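Local atomic coordinates of acyl-CoA dehydrogenase (Mycobacterium thermoresistibile, PDB entry 3NF4), a protein that binds flavin adenine dinucleotide and, as an acyl-CoA dehydrogenase, probably catalyses alpha,beta-dehydrogenation of acyl-CoA thioesters to 2-enoyl-CoA products. Residues A[46-50]-A[51-55]; A[73-76]-A[77-81]; A[264-267]-A[268-272]; A[364-367]-A[368-371]. All blocks are in the same frame, centred on the assembly; numbering follows the deposited sequence.

How the contacts relate
The four contacts come in series along the chain, and none touches another. Contacts 1 and 2 lie in the helical N-terminal domain, at the starts of helices 52-57 and 77-88, with centres 24 Å apart. Contacts 3 and 4 belong to the C-terminal domain. Contact 3 is within helix 247-274, and contact 4 is where helix 357-367 gives way to a loop. The nearest atoms of contacts 3 and 4 are about 8 Å apart. Contacts 2 and 4 lie on opposite sides of the chain's centre. Contact 4 alone holds residues of the FAD pocket, while contacts 1 to 3 are structural elements of the N-terminal and C-terminal helical domains.

Contact 1 of 4, residues A[46-50]-A[51-55]; sequences ETYPE and GVFEQ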
loop_
_atom_site.group_PDB
_atom_site.type_symbol
_atom_site.label_atom_id
_atom_site.label_comp_id
_atom_site.label_asym_id
_atom_site.label_seq_id
_atom_site.Cartn_x
_atom_site.Cartn_y
_atom_site.Cartn_z
ATOM N N GLU A 46 4.320 19.508 -29.022
ATOM C CA GLU A 46 5.684 19.572 -28.440
ATOM C C GLU A 46 6.441 20.851 -28.840
ATOM O O GLU A 46 7.619 20.824 -29.193
ATOM C CB GLU A 46 6.493 18.266 -28.677
ATOM C CG GLU A 46 5.688 16.997 -28.314
ATOM C CD GLU A 46 6.503 15.684 -28.199
ATOM O OE1 GLU A 46 7.746 15.722 -28.050
ATOM O OE2 GLU A 46 5.885 14.594 -28.250
ATOM N N THR A 47 5.748 21.981 -28.766
ATOM C CA THR A 47 6.326 23.265 -29.160
ATOM C C THR A 47 6.456 24.234 -27.989
ATOM O O THR A 47 5.733 24.124 -27.006
ATOM C CB THR A 47 5.499 23.939 -30.281
ATOM O OG1 THR A 47 4.120 24.010 -29.896
ATOM C CG2 THR A 47 5.654 23.167 -31.641
ATOM N N TYR A 48 7.383 25.174 -28.121
ATOM C CA TYR A 48 7.658 26.192 -27.127
ATOM C C TYR A 48 6.566 27.279 -27.115
ATOM O O TYR A 48 6.122 27.707 -28.189
ATOM C CB TYR A 48 9.046 26.808 -27.388
ATOM C CG TYR A 48 9.565 27.597 -26.216
ATOM C CD1 TYR A 48 10.035 26.945 -25.080
ATOM C CD2 TYR A 48 9.564 28.996 -26.226
ATOM C CE1 TYR A 48 10.480 27.655 -23.983
ATOM C CE2 TYR A 48 10.014 29.719 -25.127
ATOM C CZ TYR A 48 10.467 29.034 -24.012
ATOM O OH TYR A 48 10.918 29.695 -22.912
ATOM N N PRO A 49 6.131 27.725 -25.905
ATOM C CA PRO A 49 5.180 28.836 -25.752
ATOM C C PRO A 49 5.827 30.247 -25.748
ATOM O O PRO A 49 6.192 30.798 -24.693
ATOM C CB PRO A 49 4.503 28.531 -24.407
ATOM C CG PRO A 49 5.561 27.875 -23.606
ATOM C CD PRO A 49 6.470 27.140 -24.590
ATOM N N GLU A 50 5.943 30.824 -26.938
ATOM C CA GLU A 50 6.471 32.171 -27.095
ATOM C C GLU A 50 5.558 33.183 -26.409
ATOM O O GLU A 50 4.334 33.095 -26.510
ATOM C CB GLU A 50 6.601 32.496 -28.579
ATOM C CG GLU A 50 7.970 33.046 -28.975
ATOM C CD GLU A 50 9.091 32.021 -28.774
ATOM O OE1 GLU A 50 9.117 30.983 -29.495
ATOM O OE2 GLU A 50 9.952 32.264 -27.892
ATOM N N GLY A 51 6.164 34.116 -25.680
ATOM C CA GLY A 51 5.432 35.239 -25.086
ATOM C C GLY A 51 4.927 35.019 -23.674
ATOM O O GLY A 51 4.659 35.984 -22.943
ATOM N N VAL A 52 4.796 33.746 -23.297
ATOM C CA VAL A 52 4.228 33.335 -22.018
ATOM C C VAL A 52 5.060 33.761 -20.785
ATOM O O VAL A 52 4.523 34.337 -19.861
ATOM C CB VAL A 52 3.916 31.812 -22.030
ATOM C CG1 VAL A 52 3.684 31.276 -20.628
ATOM C CG2 VAL A 52 2.720 31.530 -22.920
ATOM N N PHE A 53 6.358 33.475 -20.774
ATOM C CA PHE A 53 7.217 33.862 -19.642
ATOM C C PHE A 53 7.403 35.381 -19.517
ATOM O O PHE A 53 7.656 35.886 -18.418
ATOM C CB PHE A 53 8.574 33.154 -19.689
ATOM C CG PHE A 53 8.499 31.660 -19.395
ATOM C CD1 PHE A 53 8.438 31.196 -18.092
ATOM C CD2 PHE A 53 8.498 30.729 -20.434
ATOM C CE1 PHE A 53 8.367 29.852 -17.823
ATOM C CE2 PHE A 53 8.415 29.372 -20.177
ATOM C CZ PHE A 53 8.353 28.926 -18.866
ATOM N N GLU A 54 7.285 36.090 -20.646
ATOM C CA GLU A 54 7.329 37.553 -20.694
ATOM C C GLU A 54 6.111 38.161 -19.970
ATOM O O GLU A 54 6.255 39.130 -19.224
ATOM C CB GLU A 54 7.439 38.042 -22.155
ATOM N N GLN A 55 4.933 37.558 -20.171
ATOM C CA GLN A 55 3.683 37.979 -19.519
ATOM C C GLN A 55 3.586 37.707 -18.011
ATOM O O GLN A 55 2.950 38.490 -17.291
ATOM C CB GLN A 55 2.464 37.361 -20.219
ATOM C CG GLN A 55 2.150 37.949 -21.604
ATOM C CD GLN A 55 0.789 37.526 -22.126
ATOM O OE1 GLN A 55 -0.250 38.012 -21.662
ATOM N NE2 GLN A 55 0.786 36.617 -23.092
HETATM O O HOH W 1 7.571 32.771 -23.480
#
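Pro-49 O accepts a hydrogen bond from water 1, 2.7 Å from the water oxygen. The same water accepts one from Phe-53 N at 3.0 Å. The water thus sits between Phe-53 N, in the first turn of helix 52-57, and Pro-49 O, the carbonyl four residues back, in place of a direct bond. Gly-51 sits at the N-cap position with a positive phi of 92°. Its carbonyl starts the helical bonding, since Gln-55 N donates to Gly-51 O at 3.2 Å.

Two side-chain pairs lie beside the water. Pro-49 CB touches Val-52 CG2 at 3.8 Å. CG1 of Val-52 is anti to the backbone N (chi1 165°), which puts CG2 beside that N and next to the proline. Val-52 also packs on Val-34 and Leu-35 of helix 18-35.

The second pair is aromatic. Tyr-48 and Phe-53 cross at about a right angle. Tyr-48 OH approaches the phenyl ring obliquely, 3.6 Å from Phe-53 CD2 and 3.7 Å from Phe-53 CE2. This is a van der Waals contact. The polar need of the hydroxyl is met by a hydrogen bond to His-169 NE2, and the His-169 ring stacks edge-to-face with Phe-53. Pro-49 CD lies 3.5 Å above the plane of the Tyr-48 ring, toward its rim, so the proline touches both the tyrosine and the valine.

The arrangement is a glycine N-cap with a water-bridged first turn, set at a loop-to-helix junction in the all-helical N-terminal domain of the acyl-CoA dehydrogenase fold.

Contact 2 of 4, residues A[73-76]-A[77-81]; sequences GGQP and YEVYL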
loop_
_atom_site.group_PDB
_atom_site.type_symbol
_atom_site.label_atom_id
_atom_site.label_comp_id
_atom_site.label_asym_id
_atom_site.label_seq_id
_atom_site.Cartn_x
_atom_site.Cartn_y
_atom_site.Cartn_z
ATOM N N GLY A 73 9.718 40.379 -4.956
ATOM C CA GLY A 73 8.465 40.790 -4.320
ATOM C C GLY A 73 8.439 40.649 -2.803
ATOM O O GLY A 73 7.452 41.027 -2.156
ATOM N N GLY A 74 9.519 40.110 -2.237
ATOM C CA GLY A 74 9.640 39.916 -0.783
ATOM C C GLY A 74 8.749 38.877 -0.084
ATOM O O GLY A 74 8.727 38.800 1.145
ATOM N N GLN A 75 8.036 38.068 -0.857
ATOM C CA GLN A 75 7.039 37.155 -0.312
ATOM C C GLN A 75 7.591 35.989 0.524
ATOM O O GLN A 75 8.636 35.409 0.196
ATOM C CB GLN A 75 6.157 36.622 -1.446
ATOM C CG GLN A 75 5.406 37.719 -2.224
ATOM C CD GLN A 75 4.309 38.389 -1.402
ATOM O OE1 GLN A 75 3.706 37.777 -0.515
ATOM N NE2 GLN A 75 4.033 39.660 -1.707
ATOM N N PRO A 76 6.898 35.640 1.621
ATOM C CA PRO A 76 7.270 34.394 2.306
ATOM C C PRO A 76 6.864 33.148 1.490
ATOM O O PRO A 76 6.012 33.224 0.594
ATOM C CB PRO A 76 6.489 34.466 3.628
ATOM C CG PRO A 76 5.335 35.370 3.329
ATOM C CD PRO A 76 5.851 36.382 2.352
ATOM N N TYR A 77 7.491 32.025 1.810
ATOM C CA TYR A 77 7.233 30.746 1.150
ATOM C C TYR A 77 5.788 30.246 1.272
ATOM O O TYR A 77 5.241 29.698 0.321
ATOM C CB TYR A 77 8.267 29.699 1.585
ATOM C CG TYR A 77 9.381 29.534 0.559
ATOM C CD1 TYR A 77 10.124 30.641 0.099
ATOM C CD2 TYR A 77 9.671 28.277 0.018
ATOM C CE1 TYR A 77 11.150 30.479 -0.878
ATOM C CE2 TYR A 77 10.691 28.104 -0.953
ATOM C CZ TYR A 77 11.420 29.199 -1.391
ATOM O OH TYR A 77 12.406 28.998 -2.341
ATOM N N GLU A 78 5.169 30.503 2.422
ATOM C CA GLU A 78 3.749 30.225 2.667
ATOM C C GLU A 78 2.832 30.869 1.610
ATOM O O GLU A 78 1.734 30.361 1.358
ATOM C CB GLU A 78 3.393 30.657 4.100
ATOM C CG GLU A 78 1.963 30.437 4.588
ATOM C CD GLU A 78 1.720 30.918 6.061
ATOM O OE1 GLU A 78 2.414 31.835 6.577
ATOM O OE2 GLU A 78 0.809 30.365 6.713
ATOM N N VAL A 79 3.280 31.962 0.976
ATOM C CA VAL A 79 2.536 32.572 -0.131
ATOM C C VAL A 79 3.131 32.174 -1.492
ATOM O O VAL A 79 2.392 31.743 -2.393
ATOM C CB VAL A 79 2.412 34.149 -0.014
ATOM C CG1 VAL A 79 1.608 34.716 -1.153
ATOM C CG2 VAL A 79 1.769 34.552 1.272
ATOM N N TYR A 80 4.451 32.299 -1.649
ATOM C CA TYR A 80 5.091 31.904 -2.914
ATOM C C TYR A 80 4.690 30.492 -3.389
ATOM O O TYR A 80 4.282 30.325 -4.543
ATOM C CB TYR A 80 6.622 32.051 -2.840
ATOM C CG TYR A 80 7.382 31.309 -3.911
ATOM C CD1 TYR A 80 7.154 31.571 -5.258
ATOM C CD2 TYR A 80 8.348 30.350 -3.576
ATOM C CE1 TYR A 80 7.867 30.892 -6.259
ATOM C CE2 TYR A 80 9.059 29.663 -4.560
ATOM C CZ TYR A 80 8.820 29.955 -5.901
ATOM O OH TYR A 80 9.505 29.306 -6.897
ATOM N N LEU A 81 4.776 29.499 -2.499
ATOM C CA LEU A 81 4.519 28.107 -2.873
ATOM C C LEU A 81 3.091 27.840 -3.345
ATOM O O LEU A 81 2.881 26.984 -4.237
ATOM C CB LEU A 81 4.890 27.142 -1.736
ATOM C CG LEU A 81 6.386 27.021 -1.411
ATOM C CD1 LEU A 81 6.645 26.122 -0.214
ATOM C CD2 LEU A 81 7.181 26.552 -2.644
#
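Pro-76 O accepts two backbone hydrogen bonds from the first turn of helix 77-88. Tyr-80 N donates to Pro-76 O at 2.9 Å, with a nearly straight N-H...O angle of 175°, and lies in the carbonyl plane. Val-79 N donates to the same Pro-76 O at 3.0 Å. That bond is more bent, at 145°, and its donor stands above the plane, not on a lone pair. Leu-81 N then donates to Tyr-77 O at 2.9 Å.

Pro-76 is the N-cap residue, but its side chain has no polar atom with which to cap. The two leading amides are served from elsewhere. Tyr-77 N and Glu-78 N donate to OD1 and OD2 of Asp-315, at the end of helix 289-315. A single carboxylate thus accepts from both amides and joins the N-terminal helical domain to a helix of the C-terminal domain. The amide dipoles would probably stabilise its negative charge.

The loop before the cap is also bonded. Gln-75 makes a backbone hydrogen bond with Leu-64, and Gly-74 makes one with Gln-66.

Gln-75, bent at chi2 (-69°), brings OE1 to 3.8 Å from Val-79 CG1, a polar atom against a methyl. Pro-76 and Val-79 lie side by side, with Pro-76 CG and Val-79 CG2 4.2 Å apart. Tyr-80 CD2 sits 3.8 Å above the centre of the Tyr-77 ring. That ring also makes a cation-pi contact with Arg-314. Tyr-80 OH is hydrogen-bonded to Ser-102 OG.

Contact 3 of 4, residues A[264-267]-A[268-272]; sequences AALD and EAVAY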
loop_
_atom_site.group_PDB
_atom_site.type_symbol
_atom_site.label_atom_id
_atom_site.label_comp_id
_atom_site.label_asym_id
_atom_site.label_seq_id
_atom_site.Cartn_x
_atom_site.Cartn_y
_atom_site.Cartn_z
ATOM N N ALA A 264 -5.519 19.379 -9.947
ATOM C CA ALA A 264 -6.118 19.437 -11.297
ATOM C C ALA A 264 -6.806 18.112 -11.717
ATOM O O ALA A 264 -7.877 18.115 -12.286
ATOM C CB ALA A 264 -5.055 19.811 -12.322
ATOM N N ALA A 265 -6.172 16.986 -11.432
ATOM C CA ALA A 265 -6.708 15.661 -11.772
ATOM C C ALA A 265 -7.897 15.326 -10.864
ATOM O O ALA A 265 -8.868 14.726 -11.313
ATOM C CB ALA A 265 -5.623 14.600 -11.673
ATOM N N LEU A 266 -7.848 15.738 -9.604
ATOM C CA LEU A 266 -8.997 15.578 -8.732
ATOM C C LEU A 266 -10.252 16.364 -9.225
ATOM O O LEU A 266 -11.362 15.808 -9.193
ATOM C CB LEU A 266 -8.655 15.936 -7.276
ATOM C CG LEU A 266 -9.819 15.827 -6.261
ATOM C CD1 LEU A 266 -10.142 14.381 -6.007
ATOM C CD2 LEU A 266 -9.574 16.542 -4.897
ATOM N N ASP A 267 -10.082 17.627 -9.650
ATOM C CA ASP A 267 -11.207 18.436 -10.172
ATOM C C ASP A 267 -11.863 17.815 -11.447
ATOM O O ASP A 267 -13.095 17.748 -11.539
ATOM C CB ASP A 267 -10.796 19.906 -10.432
ATOM C CG ASP A 267 -10.490 20.692 -9.132
ATOM O OD1 ASP A 267 -11.040 20.352 -8.043
ATOM O OD2 ASP A 267 -9.714 21.686 -9.197
ATOM N N GLU A 268 -11.051 17.357 -12.407
ATOM C CA GLU A 268 -11.573 16.594 -13.540
ATOM C C GLU A 268 -12.473 15.414 -13.123
ATOM O O GLU A 268 -13.574 15.252 -13.662
ATOM C CB GLU A 268 -10.438 16.048 -14.408
ATOM C CG GLU A 268 -9.612 17.096 -15.140
ATOM C CD GLU A 268 -10.387 17.805 -16.252
ATOM O OE1 GLU A 268 -11.384 17.222 -16.768
ATOM O OE2 GLU A 268 -9.986 18.942 -16.630
ATOM N N ALA A 269 -12.002 14.603 -12.171
ATOM C CA ALA A 269 -12.695 13.372 -11.783
ATOM C C ALA A 269 -13.986 13.635 -10.984
ATOM O O ALA A 269 -14.994 12.950 -11.186
ATOM C CB ALA A 269 -11.751 12.426 -11.014
ATOM N N VAL A 270 -13.946 14.609 -10.073
ATOM C CA VAL A 270 -15.152 15.074 -9.372
ATOM C C VAL A 270 -16.222 15.573 -10.356
ATOM O O VAL A 270 -17.353 15.123 -10.295
ATOM C CB VAL A 270 -14.834 16.153 -8.304
ATOM C CG1 VAL A 270 -16.113 16.774 -7.744
ATOM C CG2 VAL A 270 -13.971 15.541 -7.172
ATOM N N ALA A 271 -15.864 16.473 -11.269
ATOM C CA ALA A 271 -16.811 16.905 -12.312
ATOM C C ALA A 271 -17.412 15.722 -13.104
ATOM O O ALA A 271 -18.650 15.599 -13.170
ATOM C CB ALA A 271 -16.183 17.958 -13.269
ATOM N N TYR A 272 -16.560 14.857 -13.675
ATOM C CA TYR A 272 -17.035 13.662 -14.398
ATOM C C TYR A 272 -17.963 12.737 -13.600
ATOM O O TYR A 272 -18.995 12.314 -14.109
ATOM C CB TYR A 272 -15.872 12.820 -14.939
ATOM C CG TYR A 272 -16.324 11.772 -15.962
ATOM C CD1 TYR A 272 -16.637 12.144 -17.275
ATOM C CD2 TYR A 272 -16.464 10.423 -15.615
ATOM C CE1 TYR A 272 -17.051 11.189 -18.230
ATOM C CE2 TYR A 272 -16.881 9.472 -16.553
ATOM C CZ TYR A 272 -17.174 9.866 -17.854
ATOM O OH TYR A 272 -17.590 8.945 -18.792
#
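Leu-266 and Val-270 touch one turn apart on helix 247-274, a long helix of the helical bundle that forms the C-terminal domain. Their side chains make a loose apolar pair and cross at a slant, with Leu-266 CD1 4.2 Å from Val-270 CG2. Val-270 has CG1 anti to its backbone N (chi1 171°) and CG2 beside that N. That CG2 therefore hangs back over the preceding turn, 3.3 Å from Leu-266 O. Leu-266 O also accepts from Val-270 N at 3.0 Å, so the valine lies against an oxygen already engaged.

Glu-268 turns back in a similar way. Its CG is beside the backbone N (chi1 -67°) and rests 3.5 Å from Ala-264 O. A bend at chi2 carries the chain onward. The side chain packs on Val-357 and Tyr-360 of helix 357-367 and on Phe-346 of helix 321-346.

Asp-267 OD2 has a weak hydrogen bond to Gln-263 NE2, one turn back on the helix.

Ala-265 and Ala-269 present only methyls to the neighbouring helices. Ala-265 meets Thr-339 and Ala-342 of helix 321-346 and also Tyr-360, while Ala-269 meets Val-345, Leu-293 and Met-296.

Regular backbone bonds hold the segment. Glu-268 N donates to Ala-264 O at 3.3 Å, and Ala-269 N to Ala-265 O at the same length. Ala-271 N donates to Asp-267 O at 3.1 Å, and Ala-271 CB lies 3.5 Å from that same Asp-267 O.

Contact 4 of 4, residues A[364-367]-A[368-371]; sequences AKIM and QIFE. With FAD (flavin-adenine dinucleotide), chain C.
Ile-366 keeps CG1 anti to its backbone N (chi1 -173°), while Phe-370 holds CG between its N and carbonyl carbon (chi1 62°). These torsions bring the two side chains across each other at about a right angle, with Ile-366 CG1 3.8 Å from Phe-370 CD1. The site, in the C-terminal domain, is where helix 357-367, weakly bonded here, gives way to the loop lining the FAD pocket. Ile-366, Ile-369, Phe-370 and Glu-371 all belong to that pocket.

Ile-366 O accepts two amides. Phe-370 N donates to Ile-366 O at 3.0 Å, nearly along the C=O axis. Ile-369 N donates to Ile-366 O at 2.9 Å from above the carbonyl plane. This oxygen also lies over one face of the Phe-370 ring, toward its rim. Met-367 runs alongside the phenyl, with its CE 3.8 Å from Phe-370 CZ.

On another side, Lys-365 NZ donates to Gln-368 OE1 at 2.8 Å, again from above the amide plane. Bends at chi2 and chi3 bring Lys-365 NZ back to the amide of Gln-368, whose chain crosses it at about a right angle. NZ also bonds to Gln-344 OE1 and Thr-340 O of the second subunit, so it links the subunits. Gln-368 NE2 is held by Asp-333 OD1.

At the cofactor, the Phe-370 ring meets the flavin with its edge: FAD C7 lies in the ring plane, 3.8 Å from Phe-370 CD1.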
loop_
_atom_site.group_PDB
_atom_site.type_symbol
_atom_site.label_atom_id
_atom_site.label_comp_id
_atom_site.label_asym_id
_atom_site.label_seq_id
_atom_site.Cartn_x
_atom_site.Cartn_y
_atom_site.Cartn_z
ATOM N N ALA A 364 2.994 12.969 -14.030
ATOM C CA ALA A 364 3.292 12.734 -12.612
ATOM C C ALA A 364 4.508 11.818 -12.381
ATOM O O ALA A 364 5.208 11.969 -11.369
ATOM C CB ALA A 364 2.026 12.195 -11.845
ATOM N N LYS A 365 4.733 10.871 -13.302
ATOM C CA LYS A 365 5.812 9.877 -13.161
ATOM C C LYS A 365 7.205 10.498 -12.960
ATOM O O LYS A 365 7.944 10.043 -12.101
ATOM C CB LYS A 365 5.825 8.870 -14.331
ATOM C CG LYS A 365 6.880 7.785 -14.221
ATOM C CD LYS A 365 6.662 6.860 -12.978
ATOM C CE LYS A 365 7.894 6.875 -12.068
ATOM N NZ LYS A 365 7.776 5.995 -10.859
ATOM N N ILE A 366 7.556 11.528 -13.733
ATOM C CA ILE A 366 8.922 12.140 -13.663
ATOM C C ILE A 366 9.140 12.900 -12.330
ATOM O O ILE A 366 10.264 13.045 -11.842
ATOM C CB ILE A 366 9.200 13.080 -14.892
ATOM C CG1 ILE A 366 10.675 13.587 -14.949
ATOM C CG2 ILE A 366 8.282 14.296 -14.860
ATOM C CD1 ILE A 366 11.791 12.491 -14.863
ATOM N N MET A 367 8.057 13.361 -11.727
ATOM C CA MET A 367 8.125 14.027 -10.434
ATOM C C MET A 367 8.668 13.128 -9.304
ATOM O O MET A 367 9.377 13.611 -8.376
ATOM C CB MET A 367 6.743 14.581 -10.097
ATOM C CG MET A 367 6.731 16.033 -9.944
ATOM S SD MET A 367 5.429 16.803 -10.882
ATOM C CE MET A 367 6.347 17.437 -12.291
ATOM N N GLN A 368 8.361 11.834 -9.383
ATOM C CA GLN A 368 8.939 10.859 -8.454
ATOM C C GLN A 368 10.479 10.705 -8.638
ATOM O O GLN A 368 11.169 10.142 -7.758
ATOM C CB GLN A 368 8.241 9.494 -8.593
ATOM C CG GLN A 368 6.750 9.464 -8.171
ATOM C CD GLN A 368 6.127 8.082 -8.312
ATOM O OE1 GLN A 368 5.981 7.562 -9.424
ATOM N NE2 GLN A 368 5.759 7.470 -7.170
ATOM N N ILE A 369 10.991 11.229 -9.760
ATOM C CA ILE A 369 12.360 10.993 -10.206
ATOM C C ILE A 369 13.297 12.209 -10.073
ATOM O O ILE A 369 14.375 12.079 -9.498
ATOM C CB ILE A 369 12.413 10.408 -11.658
ATOM C CG1 ILE A 369 11.997 8.932 -11.644
ATOM C CG2 ILE A 369 13.801 10.561 -12.270
ATOM C CD1 ILE A 369 11.375 8.420 -12.935
ATOM N N PHE A 370 12.929 13.379 -10.583
ATOM C CA PHE A 370 13.856 14.507 -10.443
ATOM C C PHE A 370 13.832 15.245 -9.089
ATOM O O PHE A 370 12.977 14.979 -8.251
ATOM C CB PHE A 370 13.844 15.457 -11.653
ATOM C CG PHE A 370 12.524 16.154 -11.922
ATOM C CD1 PHE A 370 12.234 16.578 -13.224
ATOM C CD2 PHE A 370 11.608 16.413 -10.917
ATOM C CE1 PHE A 370 11.029 17.233 -13.532
ATOM C CE2 PHE A 370 10.399 17.074 -11.203
ATOM C CZ PHE A 370 10.115 17.485 -12.515
ATOM N N GLU A 371 14.829 16.113 -8.875
ATOM C CA GLU A 371 15.017 16.833 -7.611
ATOM C C GLU A 371 15.316 15.819 -6.481
ATOM O O GLU A 371 14.927 16.009 -5.327
ATOM C CB GLU A 371 13.748 17.657 -7.336
ATOM C CG GLU A 371 13.900 18.995 -6.639
ATOM C CD GLU A 371 14.881 19.971 -7.308
ATOM O OE1 GLU A 371 15.943 20.216 -6.655
ATOM O OE2 GLU A 371 14.587 20.533 -8.429
HETATM P PA FAD C . 20.531 7.189 -11.298
HETATM O O1A FAD C . 21.343 7.989 -10.316
HETATM O O2A FAD C . 21.283 6.405 -12.340
HETATM O O5B FAD C . 19.607 6.150 -10.480
HETATM C C5B FAD C . 18.923 5.044 -11.068
HETATM C C4B FAD C . 18.155 4.283 -9.977
HETATM O O4B FAD C . 19.019 3.829 -8.914
HETATM C C3B FAD C . 17.090 5.164 -9.334
HETATM O O3B FAD C . 15.912 4.387 -9.131
HETATM C C2B FAD C . 17.672 5.542 -7.982
HETATM O O2B FAD C . 16.645 5.867 -7.017
HETATM C C1B FAD C . 18.564 4.332 -7.646
HETATM N N9A FAD C . 19.669 4.791 -6.769
HETATM C C8A FAD C . 20.698 5.615 -7.125
HETATM N N7A FAD C . 21.473 5.839 -6.041
HETATM C C5A FAD C . 20.932 5.151 -5.008
HETATM C C6A FAD C . 21.284 4.989 -3.671
HETATM N N6A FAD C . 22.380 5.621 -3.184
HETATM N N1A FAD C . 20.515 4.199 -2.862
HETATM C C2A FAD C . 19.419 3.576 -3.340
HETATM N N3A FAD C . 19.059 3.731 -4.625
HETATM C C4A FAD C . 19.791 4.501 -5.469
HETATM N N1 FAD C . 19.293 17.909 -13.399
HETATM C C2 FAD C . 19.810 19.152 -13.153
HETATM O O2 FAD C . 20.883 19.287 -12.509
HETATM N N3 FAD C . 19.169 20.264 -13.600
HETATM C C4 FAD C . 18.004 20.172 -14.294
HETATM O O4 FAD C . 17.448 21.228 -14.692
HETATM C C4X FAD C . 17.451 18.903 -14.551
HETATM N N5 FAD C . 16.294 18.784 -15.256
HETATM C C5X FAD C . 15.795 17.547 -15.519
HETATM C C6 FAD C . 14.610 17.424 -16.246
HETATM C C7 FAD C . 14.074 16.168 -16.531
HETATM C C7M FAD C . 12.790 16.081 -17.322
HETATM C C8 FAD C . 14.747 15.029 -16.071
HETATM C C8M FAD C . 14.263 13.623 -16.316
HETATM C C9 FAD C . 15.925 15.160 -15.342
HETATM C C9A FAD C . 16.466 16.403 -15.053
HETATM N N10 FAD C . 17.618 16.500 -14.337
HETATM C C10 FAD C . 18.130 17.746 -14.094
HETATM C "C1'" FAD C . 18.330 15.278 -13.851
HETATM C "C2'" FAD C . 17.641 14.541 -12.672
HETATM O "O2'" FAD C . 17.771 15.321 -11.466
HETATM C "C3'" FAD C . 18.133 13.072 -12.518
HETATM O "O3'" FAD C . 17.686 12.344 -13.670
HETATM C "C4'" FAD C . 17.676 12.289 -11.266
HETATM O "O4'" FAD C . 17.857 13.055 -10.061
HETATM C "C5'" FAD C . 18.306 10.888 -11.045
HETATM O "O5'" FAD C . 19.632 10.639 -11.575
HETATM P P FAD C . 19.862 9.540 -12.750
HETATM O O1P FAD C . 18.878 9.823 -13.871
HETATM O O2P FAD C . 21.319 9.451 -13.109
HETATM O O3P FAD C . 19.436 8.159 -12.007
#